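Local coordinates for protein D-mannose isomerase (Marinomonas mediterranea, PDB 5X32) that catalyses the reversible isomerization of D-mannose to D-fructose and, less efficiently, of D-lyxose to D-xylulose, at residues F37-G42 with D368-P373; D46-H51 with L99-T104; N124-G129 with D188-P193; A182-F187 with L260-R265. All coordinates share one frame; numbering follows the deposited sequence.

Interaction 1 (F37-G42 with D368-P373)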
loop_
_atom_site.group_PDB
_atom_site.type_symbol
_atom_site.label_atom_id
_atom_site.label_comp_id
_atom_site.label_asym_id
_atom_site.label_seq_id
_atom_site.Cartn_x
_atom_site.Cartn_y
_atom_site.Cartn_z
ATOM N N PHE A 37 -7.614 -13.993 -7.314
ATOM C CA PHE A 37 -8.513 -14.445 -6.266
ATOM C C PHE A 37 -8.075 -15.809 -5.747
ATOM O O PHE A 37 -8.310 -16.842 -6.379
ATOM C CB PHE A 37 -9.955 -14.513 -6.776
ATOM C CG PHE A 37 -10.607 -13.166 -6.989
ATOM C CD1 PHE A 37 -10.371 -12.433 -8.148
ATOM C CD2 PHE A 37 -11.504 -12.659 -6.049
ATOM C CE1 PHE A 37 -10.996 -11.211 -8.353
ATOM C CE2 PHE A 37 -12.132 -11.436 -6.243
ATOM C CZ PHE A 37 -11.886 -10.715 -7.394
ATOM N N PHE A 38 -7.493 -15.816 -4.555
ATOM C CA PHE A 38 -6.876 -17.023 -4.052
ATOM C C PHE A 38 -7.496 -17.472 -2.746
ATOM O O PHE A 38 -7.756 -16.674 -1.837
ATOM C CB PHE A 38 -5.379 -16.794 -3.869
ATOM C CG PHE A 38 -4.689 -16.336 -5.114
ATOM C CD1 PHE A 38 -4.220 -17.248 -6.039
ATOM C CD2 PHE A 38 -4.534 -14.986 -5.376
ATOM C CE1 PHE A 38 -3.599 -16.832 -7.195
ATOM C CE2 PHE A 38 -3.902 -14.556 -6.533
ATOM C CZ PHE A 38 -3.437 -15.486 -7.440
ATOM N N LYS A 39 -7.683 -18.779 -2.664
ATOM C CA LYS A 39 -8.153 -19.441 -1.472
ATOM C C LYS A 39 -6.973 -19.593 -0.521
ATOM O O LYS A 39 -5.827 -19.422 -0.933
ATOM C CB LYS A 39 -8.741 -20.801 -1.864
ATOM C CG LYS A 39 -10.121 -21.069 -1.335
ATOM C CD LYS A 39 -11.189 -20.276 -2.041
ATOM C CE LYS A 39 -12.410 -20.196 -1.147
ATOM N NZ LYS A 39 -13.600 -19.706 -1.867
ATOM N N ASP A 40 -7.230 -19.901 0.745
ATOM C CA ASP A 40 -6.128 -20.142 1.677
ATOM C C ASP A 40 -5.108 -21.154 1.146
ATOM O O ASP A 40 -3.901 -20.976 1.324
ATOM C CB ASP A 40 -6.630 -20.618 3.046
ATOM C CG ASP A 40 -7.322 -19.510 3.864
ATOM O OD1 ASP A 40 -7.064 -18.306 3.621
ATOM O OD2 ASP A 40 -8.095 -19.858 4.791
ATOM N N ASP A 41 -5.605 -22.212 0.497
ATOM C CA ASP A 41 -4.774 -23.341 0.060
ATOM C C ASP A 41 -3.973 -23.039 -1.223
ATOM O O ASP A 41 -3.080 -23.796 -1.604
ATOM C CB ASP A 41 -5.671 -24.565 -0.157
ATOM C CG ASP A 41 -6.678 -24.374 -1.331
ATOM O OD1 ASP A 41 -6.486 -23.452 -2.158
ATOM O OD2 ASP A 41 -7.678 -25.128 -1.426
ATOM N N GLY A 42 -4.276 -21.903 -1.851
ATOM C CA GLY A 42 -3.625 -21.479 -3.076
ATOM C C GLY A 42 -4.524 -21.541 -4.295
ATOM O O GLY A 42 -4.150 -21.064 -5.382
ATOM N N ASP A 368 -13.374 -16.510 6.818
ATOM C CA ASP A 368 -13.488 -17.526 5.791
ATOM C C ASP A 368 -12.111 -17.922 5.242
ATOM O O ASP A 368 -11.073 -17.579 5.823
ATOM C CB ASP A 368 -14.412 -17.057 4.661
ATOM C CG ASP A 368 -13.899 -15.816 3.948
ATOM O OD1 ASP A 368 -12.669 -15.579 3.914
ATOM O OD2 ASP A 368 -14.741 -15.073 3.394
ATOM N N ASN A 369 -12.103 -18.617 4.106
ATOM C CA ASN A 369 -10.847 -19.117 3.562
ATOM C C ASN A 369 -10.396 -18.386 2.293
ATOM O O ASN A 369 -9.696 -18.952 1.438
ATOM C CB ASN A 369 -10.959 -20.622 3.305
ATOM C CG ASN A 369 -11.993 -20.962 2.248
ATOM O OD1 ASN A 369 -12.957 -20.217 2.036
ATOM N ND2 ASN A 369 -11.796 -22.092 1.571
ATOM N N ASN A 370 -10.803 -17.126 2.173
ATOM C CA ASN A 370 -10.303 -16.269 1.110
ATOM C C ASN A 370 -9.023 -15.518 1.470
ATOM O O ASN A 370 -9.069 -14.349 1.837
ATOM C CB ASN A 370 -11.388 -15.284 0.674
ATOM C CG ASN A 370 -12.506 -15.970 -0.098
ATOM O OD1 ASN A 370 -12.319 -17.066 -0.610
ATOM N ND2 ASN A 370 -13.649 -15.310 -0.225
ATOM N N LYS A 371 -7.883 -16.193 1.330
ATOM C CA LYS A 371 -6.569 -15.597 1.591
ATOM C C LYS A 371 -6.370 -14.244 0.872
ATOM O O LYS A 371 -6.066 -13.244 1.517
ATOM C CB LYS A 371 -5.468 -16.594 1.173
ATOM C CG LYS A 371 -4.007 -16.203 1.475
ATOM C CD LYS A 371 -3.527 -16.715 2.827
ATOM C CE LYS A 371 -3.663 -18.230 2.986
ATOM N NZ LYS A 371 -2.588 -19.075 2.364
ATOM N N SER A 372 -6.564 -14.215 -0.452
ATOM C CA SER A 372 -6.321 -13.004 -1.230
ATOM C C SER A 372 -7.322 -12.747 -2.356
ATOM O O SER A 372 -7.075 -13.106 -3.499
ATOM C CB SER A 372 -4.925 -13.044 -1.832
ATOM O OG SER A 372 -3.950 -13.216 -0.834
ATOM N N PRO A 373 -8.425 -12.054 -2.054
ATOM C CA PRO A 373 -9.348 -11.600 -3.103
ATOM C C PRO A 373 -8.686 -10.484 -3.914
ATOM O O PRO A 373 -7.544 -10.144 -3.606
ATOM C CB PRO A 373 -10.555 -11.096 -2.311
ATOM C CG PRO A 373 -9.985 -10.706 -0.989
ATOM C CD PRO A 373 -8.840 -11.618 -0.708
HETATM O O HOH W 1 -8.514 -23.226 1.231
#

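Interaction 2 (D46-H51 with L99-T104)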
loop_
_atom_site.group_PDB
_atom_site.type_symbol
_atom_site.label_atom_id
_atom_site.label_comp_id
_atom_site.label_asym_id
_atom_site.label_seq_id
_atom_site.Cartn_x
_atom_site.Cartn_y
_atom_site.Cartn_z
ATOM N N ASP A 46 -11.576 -17.443 -8.508
ATOM C CA ASP A 46 -12.204 -16.622 -9.543
ATOM C C ASP A 46 -11.113 -16.177 -10.517
ATOM O O ASP A 46 -10.435 -15.157 -10.266
ATOM C CB ASP A 46 -12.904 -15.404 -8.930
ATOM C CG ASP A 46 -13.575 -14.517 -9.967
ATOM O OD1 ASP A 46 -13.211 -14.590 -11.170
ATOM O OD2 ASP A 46 -14.462 -13.720 -9.568
ATOM N N PRO A 47 -11.005 -16.879 -11.671
ATOM C CA PRO A 47 -9.923 -16.704 -12.653
ATOM C C PRO A 47 -10.222 -15.631 -13.686
ATOM O O PRO A 47 -9.336 -15.230 -14.444
ATOM C CB PRO A 47 -9.859 -18.063 -13.341
ATOM C CG PRO A 47 -11.271 -18.538 -13.301
ATOM C CD PRO A 47 -11.839 -18.054 -11.986
ATOM N N ASN A 48 -11.436 -15.106 -13.667
ATOM C CA ASN A 48 -11.797 -14.133 -14.669
ATOM C C ASN A 48 -11.737 -12.693 -14.198
ATOM O O ASN A 48 -11.104 -11.862 -14.831
ATOM C CB ASN A 48 -13.207 -14.435 -15.175
ATOM C CG ASN A 48 -13.303 -15.788 -15.839
ATOM O OD1 ASN A 48 -12.413 -16.185 -16.605
ATOM N ND2 ASN A 48 -14.386 -16.498 -15.567
ATOM N N THR A 49 -12.333 -12.411 -13.051
ATOM C CA THR A 49 -12.401 -11.039 -12.597
ATOM C C THR A 49 -11.029 -10.501 -12.244
ATOM O O THR A 49 -10.277 -11.105 -11.493
ATOM C CB THR A 49 -13.338 -10.925 -11.407
ATOM O OG1 THR A 49 -14.626 -11.401 -11.805
ATOM C CG2 THR A 49 -13.468 -9.476 -10.951
ATOM N N ARG A 50 -10.713 -9.348 -12.806
ATOM C CA ARG A 50 -9.452 -8.706 -12.525
ATOM C C ARG A 50 -9.583 -7.232 -12.244
ATOM O O ARG A 50 -10.417 -6.517 -12.821
ATOM C CB ARG A 50 -8.457 -8.961 -13.648
ATOM C CG ARG A 50 -7.947 -10.373 -13.540
ATOM C CD ARG A 50 -7.408 -10.925 -14.800
ATOM N NE ARG A 50 -7.616 -12.368 -14.831
ATOM C CZ ARG A 50 -6.760 -13.219 -15.373
ATOM N NH1 ARG A 50 -5.629 -12.769 -15.900
ATOM N NH2 ARG A 50 -7.029 -14.514 -15.363
ATOM N N HIS A 51 -8.729 -6.803 -11.325
ATOM C CA HIS A 51 -8.769 -5.453 -10.802
ATOM C C HIS A 51 -7.427 -4.788 -11.009
ATOM O O HIS A 51 -6.375 -5.403 -10.803
ATOM C CB HIS A 51 -9.123 -5.467 -9.315
ATOM C CG HIS A 51 -9.514 -4.133 -8.773
ATOM N ND1 HIS A 51 -8.630 -3.080 -8.676
ATOM C CD2 HIS A 51 -10.693 -3.684 -8.282
ATOM C CE1 HIS A 51 -9.255 -2.029 -8.177
ATOM N NE2 HIS A 51 -10.505 -2.369 -7.924
ATOM N N LEU A 99 -12.054 -2.371 -13.432
ATOM C CA LEU A 99 -12.448 -3.758 -13.217
ATOM C C LEU A 99 -12.886 -4.437 -14.514
ATOM O O LEU A 99 -13.617 -3.850 -15.318
ATOM C CB LEU A 99 -13.584 -3.817 -12.201
ATOM C CG LEU A 99 -13.748 -5.168 -11.521
ATOM C CD1 LEU A 99 -12.582 -5.407 -10.561
ATOM C CD2 LEU A 99 -15.081 -5.266 -10.825
ATOM N N LEU A 100 -12.511 -5.698 -14.693
ATOM C CA LEU A 100 -12.811 -6.359 -15.961
ATOM C C LEU A 100 -13.008 -7.865 -15.820
ATOM O O LEU A 100 -12.427 -8.495 -14.939
ATOM C CB LEU A 100 -11.692 -6.043 -16.970
ATOM C CG LEU A 100 -10.260 -6.480 -16.624
ATOM C CD1 LEU A 100 -9.995 -7.953 -16.979
ATOM C CD2 LEU A 100 -9.210 -5.577 -17.248
ATOM N N ASP A 101 -13.812 -8.439 -16.709
ATOM C CA ASP A 101 -14.031 -9.887 -16.775
ATOM C C ASP A 101 -13.802 -10.329 -18.206
ATOM O O ASP A 101 -14.600 -10.007 -19.084
ATOM C CB ASP A 101 -15.460 -10.255 -16.330
ATOM C CG ASP A 101 -15.713 -11.775 -16.288
ATOM O OD1 ASP A 101 -15.008 -12.524 -16.997
ATOM O OD2 ASP A 101 -16.644 -12.224 -15.570
ATOM N N GLY A 102 -12.730 -11.082 -18.429
ATOM C CA GLY A 102 -12.365 -11.514 -19.761
ATOM C C GLY A 102 -12.183 -10.355 -20.726
ATOM O O GLY A 102 -11.423 -9.416 -20.464
ATOM N N GLY A 103 -12.903 -10.399 -21.841
ATOM C CA GLY A 103 -12.769 -9.348 -22.822
ATOM C C GLY A 103 -13.719 -8.200 -22.557
ATOM O O GLY A 103 -13.744 -7.227 -23.310
ATOM N N THR A 104 -14.499 -8.309 -21.484
ATOM C CA THR A 104 -15.447 -7.266 -21.109
ATOM C C THR A 104 -14.953 -6.364 -19.964
ATOM O O THR A 104 -14.437 -6.839 -18.957
ATOM C CB THR A 104 -16.789 -7.880 -20.692
ATOM O OG1 THR A 104 -17.307 -8.665 -21.767
ATOM C CG2 THR A 104 -17.788 -6.795 -20.340
#

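Interaction 3 (N124-G129 with D188-P193)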
loop_
_atom_site.group_PDB
_atom_site.type_symbol
_atom_site.label_atom_id
_atom_site.label_comp_id
_atom_site.label_asym_id
_atom_site.label_seq_id
_atom_site.Cartn_x
_atom_site.Cartn_y
_atom_site.Cartn_z
ATOM N N ASN A 124 8.639 0.325 -10.880
ATOM C CA ASN A 124 9.289 -0.968 -10.737
ATOM C C ASN A 124 9.749 -1.550 -12.082
ATOM O O ASN A 124 10.848 -2.145 -12.188
ATOM C CB ASN A 124 8.361 -1.921 -9.996
ATOM C CG ASN A 124 8.430 -1.711 -8.499
ATOM O OD1 ASN A 124 9.264 -2.312 -7.821
ATOM N ND2 ASN A 124 7.590 -0.809 -7.979
ATOM N N ALA A 125 8.924 -1.352 -13.111
ATOM C CA ALA A 125 9.307 -1.732 -14.468
ATOM C C ALA A 125 10.641 -1.087 -14.825
ATOM O O ALA A 125 11.561 -1.755 -15.293
ATOM C CB ALA A 125 8.237 -1.330 -15.473
ATOM N N LEU A 126 10.731 0.219 -14.609
ATOM C CA LEU A 126 11.952 0.945 -14.898
ATOM C C LEU A 126 13.151 0.366 -14.162
ATOM O O LEU A 126 14.184 0.113 -14.789
ATOM C CB LEU A 126 11.807 2.424 -14.543
ATOM C CG LEU A 126 13.045 3.255 -14.875
ATOM C CD1 LEU A 126 13.213 3.322 -16.357
ATOM C CD2 LEU A 126 12.971 4.642 -14.282
ATOM N N GLN A 127 13.012 0.131 -12.855
ATOM C CA GLN A 127 14.172 -0.289 -12.082
ATOM C C GLN A 127 14.600 -1.678 -12.493
ATOM O O GLN A 127 15.733 -2.039 -12.213
ATOM C CB GLN A 127 13.941 -0.311 -10.573
ATOM C CG GLN A 127 12.790 0.502 -10.097
ATOM C CD GLN A 127 12.915 0.890 -8.630
ATOM O OE1 GLN A 127 13.733 1.739 -8.242
ATOM N NE2 GLN A 127 12.270 0.098 -7.785
ATOM N N ILE A 128 13.705 -2.492 -13.068
ATOM C CA ILE A 128 14.177 -3.788 -13.595
ATOM C C ILE A 128 14.612 -3.716 -15.090
ATOM O O ILE A 128 14.883 -4.741 -15.738
ATOM C CB ILE A 128 13.127 -4.933 -13.445
ATOM C CG1 ILE A 128 11.797 -4.619 -14.135
ATOM C CG2 ILE A 128 12.875 -5.249 -11.995
ATOM C CD1 ILE A 128 10.824 -5.812 -14.155
ATOM N N GLY A 129 14.686 -2.500 -15.620
ATOM C CA GLY A 129 15.348 -2.246 -16.885
ATOM C C GLY A 129 14.493 -1.958 -18.106
ATOM O O GLY A 129 15.015 -1.842 -19.220
ATOM N N ASP A 188 12.975 7.567 -6.783
ATOM C CA ASP A 188 14.098 6.642 -6.656
ATOM C C ASP A 188 14.482 6.052 -8.014
ATOM O O ASP A 188 15.666 5.908 -8.338
ATOM C CB ASP A 188 13.770 5.502 -5.688
ATOM C CG ASP A 188 13.759 5.929 -4.229
ATOM O OD1 ASP A 188 14.146 7.078 -3.892
ATOM O OD2 ASP A 188 13.376 5.075 -3.403
ATOM N N ALA A 189 13.471 5.725 -8.812
ATOM C CA ALA A 189 13.704 5.069 -10.081
ATOM C C ALA A 189 14.274 6.005 -11.142
ATOM O O ALA A 189 15.020 5.562 -12.030
ATOM C CB ALA A 189 12.410 4.439 -10.586
ATOM N N THR A 190 13.918 7.288 -11.061
ATOM C CA THR A 190 14.225 8.233 -12.133
ATOM C C THR A 190 15.109 9.376 -11.683
ATOM O O THR A 190 15.742 10.034 -12.503
ATOM C CB THR A 190 12.946 8.877 -12.727
ATOM O OG1 THR A 190 12.297 9.690 -11.733
ATOM C CG2 THR A 190 11.993 7.823 -13.260
ATOM N N GLN A 191 15.117 9.627 -10.381
ATOM C CA GLN A 191 15.835 10.763 -9.799
ATOM C C GLN A 191 15.273 12.121 -10.234
ATOM O O GLN A 191 15.809 13.156 -9.856
ATOM C CB GLN A 191 17.334 10.669 -10.114
ATOM C CG GLN A 191 18.023 9.556 -9.343
ATOM C CD GLN A 191 17.939 9.786 -7.841
ATOM O OE1 GLN A 191 18.188 10.893 -7.358
ATOM N NE2 GLN A 191 17.558 8.748 -7.100
ATOM N N ASN A 192 14.207 12.118 -11.035
ATOM C CA ASN A 192 13.521 13.360 -11.407
ATOM C C ASN A 192 12.890 14.032 -10.179
ATOM O O ASN A 192 11.814 13.643 -9.732
ATOM C CB ASN A 192 12.467 13.060 -12.484
ATOM C CG ASN A 192 11.690 14.296 -12.927
ATOM O OD1 ASN A 192 11.883 15.413 -12.420
ATOM N ND2 ASN A 192 10.796 14.094 -13.887
ATOM N N PRO A 193 13.528 15.096 -9.680
ATOM C CA PRO A 193 13.173 15.775 -8.422
ATOM C C PRO A 193 11.769 16.388 -8.393
ATOM O O PRO A 193 11.284 16.811 -7.333
ATOM C CB PRO A 193 14.240 16.864 -8.308
ATOM C CG PRO A 193 14.634 17.151 -9.700
ATOM C CD PRO A 193 14.541 15.843 -10.440
#

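Interaction 4 (A182-F187 with L260-R265)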
loop_
_atom_site.group_PDB
_atom_site.type_symbol
_atom_site.label_atom_id
_atom_site.label_comp_id
_atom_site.label_asym_id
_atom_site.label_seq_id
_atom_site.Cartn_x
_atom_site.Cartn_y
_atom_site.Cartn_z
ATOM N N ALA A 182 3.883 6.462 -4.322
ATOM C CA ALA A 182 4.191 6.108 -5.690
ATOM C C ALA A 182 5.228 7.063 -6.226
ATOM O O ALA A 182 6.207 6.647 -6.860
ATOM C CB ALA A 182 2.931 6.143 -6.551
ATOM N N LEU A 183 5.035 8.342 -5.924
ATOM C CA LEU A 183 5.944 9.375 -6.409
ATOM C C LEU A 183 7.330 9.270 -5.766
ATOM O O LEU A 183 8.323 9.624 -6.420
ATOM C CB LEU A 183 5.352 10.753 -6.179
ATOM C CG LEU A 183 4.141 10.987 -7.079
ATOM C CD1 LEU A 183 3.455 12.268 -6.685
ATOM C CD2 LEU A 183 4.558 11.037 -8.531
ATOM N N MET A 184 7.416 8.804 -4.510
ATOM C CA MET A 184 8.742 8.469 -3.975
ATOM C C MET A 184 9.412 7.325 -4.749
ATOM O O MET A 184 10.626 7.358 -5.016
ATOM C CB MET A 184 8.659 8.085 -2.511
ATOM C CG MET A 184 8.463 9.267 -1.595
ATOM S SD MET A 184 8.246 8.739 0.100
ATOM C CE MET A 184 9.836 8.010 0.330
ATOM N N SER A 185 8.621 6.319 -5.126
ATOM C CA SER A 185 9.160 5.214 -5.915
ATOM C C SER A 185 9.677 5.738 -7.261
ATOM O O SER A 185 10.721 5.300 -7.782
ATOM C CB SER A 185 8.093 4.144 -6.137
ATOM O OG SER A 185 8.615 3.025 -6.836
ATOM N N ALA A 186 8.942 6.705 -7.802
ATOM C CA ALA A 186 9.281 7.301 -9.081
ATOM C C ALA A 186 10.574 8.094 -8.951
ATOM O O ALA A 186 11.443 8.017 -9.813
ATOM C CB ALA A 186 8.149 8.196 -9.572
ATOM N N PHE A 187 10.694 8.874 -7.886
ATOM C CA PHE A 187 11.930 9.607 -7.646
ATOM C C PHE A 187 13.134 8.678 -7.487
ATOM O O PHE A 187 14.213 8.988 -7.957
ATOM C CB PHE A 187 11.813 10.517 -6.429
ATOM C CG PHE A 187 13.114 11.149 -6.041
ATOM C CD1 PHE A 187 13.679 12.129 -6.840
ATOM C CD2 PHE A 187 13.778 10.771 -4.889
ATOM C CE1 PHE A 187 14.883 12.721 -6.495
ATOM C CE2 PHE A 187 14.981 11.366 -4.539
ATOM C CZ PHE A 187 15.532 12.339 -5.343
ATOM N N LEU A 260 8.946 9.161 7.412
ATOM C CA LEU A 260 10.339 8.845 7.730
ATOM C C LEU A 260 11.113 8.547 6.441
ATOM O O LEU A 260 12.293 8.915 6.282
ATOM C CB LEU A 260 10.408 7.686 8.734
ATOM C CG LEU A 260 9.698 8.064 10.039
ATOM C CD1 LEU A 260 9.704 6.973 11.070
ATOM C CD2 LEU A 260 10.298 9.314 10.634
ATOM N N MET A 261 10.430 7.920 5.497
ATOM C CA MET A 261 11.022 7.657 4.199
ATOM C C MET A 261 11.363 8.980 3.463
ATOM O O MET A 261 12.410 9.102 2.833
ATOM C CB MET A 261 10.073 6.790 3.392
ATOM C CG MET A 261 10.007 5.341 3.841
ATOM S SD MET A 261 8.834 4.413 2.827
ATOM C CE MET A 261 9.605 4.494 1.201
ATOM N N LEU A 262 10.489 9.971 3.574
ATOM C CA LEU A 262 10.737 11.283 3.004
ATOM C C LEU A 262 11.845 11.995 3.776
ATOM O O LEU A 262 12.654 12.712 3.208
ATOM C CB LEU A 262 9.465 12.114 3.050
ATOM C CG LEU A 262 8.490 11.828 1.920
ATOM C CD1 LEU A 262 7.261 12.679 2.113
ATOM C CD2 LEU A 262 9.135 12.078 0.564
ATOM N N ASP A 263 11.892 11.767 5.080
ATOM C CA ASP A 263 12.876 12.412 5.928
ATOM C C ASP A 263 14.274 11.901 5.609
ATOM O O ASP A 263 15.261 12.559 5.951
ATOM C CB ASP A 263 12.554 12.207 7.408
ATOM C CG ASP A 263 13.284 13.190 8.296
ATOM O OD1 ASP A 263 13.858 14.159 7.752
ATOM O OD2 ASP A 263 13.243 13.025 9.532
ATOM N N LYS A 264 14.388 10.727 4.985
ATOM C CA LYS A 264 15.741 10.319 4.625
ATOM C C LYS A 264 16.086 10.819 3.232
ATOM O O LYS A 264 17.251 11.055 2.929
ATOM C CB LYS A 264 15.885 8.791 4.676
ATOM C CG LYS A 264 16.798 8.108 3.599
ATOM C CD LYS A 264 18.281 8.520 3.492
ATOM C CE LYS A 264 19.074 7.483 2.689
ATOM N NZ LYS A 264 18.510 7.286 1.277
ATOM N N ARG A 265 15.087 11.099 2.412
ATOM C CA ARG A 265 15.382 11.577 1.068
ATOM C C ARG A 265 15.576 13.081 1.030
ATOM O O ARG A 265 16.568 13.578 0.500
ATOM C CB ARG A 265 14.278 11.155 0.103
ATOM C CG ARG A 265 13.957 9.700 0.236
ATOM C CD ARG A 265 13.042 9.169 -0.849
ATOM N NE ARG A 265 12.615 7.815 -0.524
ATOM C CZ ARG A 265 13.410 6.751 -0.498
ATOM N NH1 ARG A 265 14.699 6.867 -0.786
ATOM N NH2 ARG A 265 12.915 5.562 -0.184
#

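Interaction 1 (F37-G42 with D368-P373)
Phe38 and Ser372 form a single antiparallel bridge between two loops: Phe38 N donates to Ser372 O at 2.9 Å, and the return bond from Ser372 N to Phe38 O, 3.1 Å, is almost straight (174° at the hydrogen). Lys371 joins Ser372 in facing Phe38, which makes a classic beta bulge. This part is packed. Phe38 CD2 lies 4.1 Å from Ser372 CB, and the backbone of Pro373 sits over one face of the Phe37 ring, toward its rim. Asp40 N binds Asn369 O (2.7 Å), while Lys371, bent at three successive torsions, curls its ammonium back into the carbonyl plane of Asp40 O; the modelled separation there is doubtfully short. Asp350 forms a salt bridge with the same ammonium. The Asp40 carboxylate lies against Asn369, 88° from the amide plane, with OD2 bonded to Gln366 NE2.

The outer side is looser. Lys39 runs past the Asn369 amide and ends in a weak bond from its NZ to Asn370 OD1 (3.2 Å). A water accepts from Asp41 N and, weakly, from ND2 of the exposed Asn369.

The loop leading from helix 9-23 to strand 49-51 thus meets the one leading into helix 379-390, and that first helix sets Phe22 and Tyr23 against Phe38.

Interaction 2 (D46-H51 with L99-T104)
Leu99 meets three consecutive residues of the neighbouring strand, Thr49, Arg50 and His51. Its CB leaves the sheet on the face shared by Thr49 and His51, and with CG anti to the backbone N (chi1 -159°) the branch swings across toward strand 49-51. CG comes within 3.8 Å of Arg50 O. At the tip, CD1 settles among Arg50 O, the His51 ring, with CD2 of His51 at 3.4 Å, and Thr49 CG2 at 4.2 Å. The strands are antiparallel: Arg50 and Leu100 are a hydrogen-bonded pair, Arg50 N to Leu100 O and Leu100 N to Arg50 O both at 2.9 Å. On this other face Leu100 CD1 touches Arg50 CB (3.8 Å), and Tyr84 of helix 72-89 packs on both residues.

Arg50 stretches back along its own segment, NH2 giving a straight bond to Pro47 O in the guanidinium plane and a salt bridge to Asp29. Asp46 OD1 accepts from Asn48 N (an Asx turn) and from Thr49 N, completing an Asx motif, and His51 caps Val53 N.

Thus the two backbone bonds are the hydrogen bonds between the segments; side chains add carbon contacts, some to oxygens (Arg50 O, Asp101 OD1), while Asp46 and Arg50 bind within 46-51.

Interaction 3 (N124-G129 with D188-P193)
Leu126 is directed toward the end of helix 173-190, where its CD2 touches Ala189 and Thr190. CG stands anti to the backbone N (chi1 -178°), which carries the branch outward from helix 112-127; CD2 then lies 3.7 Å from Ala189 CB and 3.5 Å from Thr190 CG2. The Leu126 and Thr190 side chains meet roughly perpendicular to each other. Gln127 lies alongside: its chain is extended beyond CG and brings OE1 to 3.8 Å from Ala189 CB, a van der Waals approach.

Thr190 divides its two branches. CG2 faces Leu126, while OG1, held between the backbone N and the carbonyl carbon, bonds to Ala186 O and accepts from Asn192 N (3.2 Å), an ST turn. Asn192 next caps the following helix through its OD1, which takes Lys194 N. On the partner helix, Gly129 ends helix 112-127 as the C-prime residue of a Schellman motif, with Gly129 N bonded to Leu126 O at 2.8 Å.

The contact therefore joins the C-terminal ends of helices 112-127 and 173-190 near the surface. Helix 133-147 touches both partners, Ala133 against Leu126 and Ile137 against Thr190, and Ile128 touches Tyr66 of helix 52-69 and Lys75 and Ala78 of helix 72-89.

Interaction 4 (A182-F187 with L260-R265)
Met184 reaches across from segment 182-187 of helix 173-190 to Met261, Leu262 and Arg265 of helix 249-265, and most of the contact is apolar. The chain runs straight through chi2 and then bends at chi3 (64°), turning the methyl toward Met261 and Arg265. Met184 SD lies 3.5 Å from Leu262 CD2, with Met184 CG against the same methyl. Met184 CE points to Met261, its distance to Met261 CE being 3.6 Å; Met261 has a like bend at its own chi3. The long side chain spans a gap between segment axes 11.5 Å apart; the nearest CA pair, Met184 and Leu262, is 7.8 Å apart.

Arg265 supplies the second kind of contact. Its extended chain brings CD to the edge of the Phe187 ring, 4.4 Å from Phe187 CD2, and both methionine methyls lie at the edge of the guanidinium, in its plane; the very close approach of Met184 CE to NE is doubtful. The charge itself is met by Asp188, in a salt bridge through Arg265 NH1.

Leu196 of helix 193-212 touches both Phe187 and Leu262. The two segments run in nearly the same direction, 29° apart, as expected for neighbouring inner helices of the (alpha/alpha)6 barrel of the N-acylglucosamine 2-epimerase family.

Overall arrangement
Interactions 1 and 2 lie on one side of the chain's centre, interaction 4 opposite to both. The centres of 1 and 2 are about 17 Å apart, and the Phe37 ring of interaction 1 packs on the backbone of Asp46 and Thr49. Interactions 3 and 4 are closer, about 12 Å between centres, since both use helix 173-190; the Asp188-Arg265 salt bridge couples them, and their segments alternate along the chain. Interaction 2 closes before 3 and 4 open. Interaction 1 spans all the others, bringing a loop near the N-terminus to the one before helix 379-390, which carries His380, a proton donor/acceptor by similarity. Interactions 1 and 2 join loops and short strands, 3 and 4 adjacent helices, of one (alpha/alpha)6 barrel.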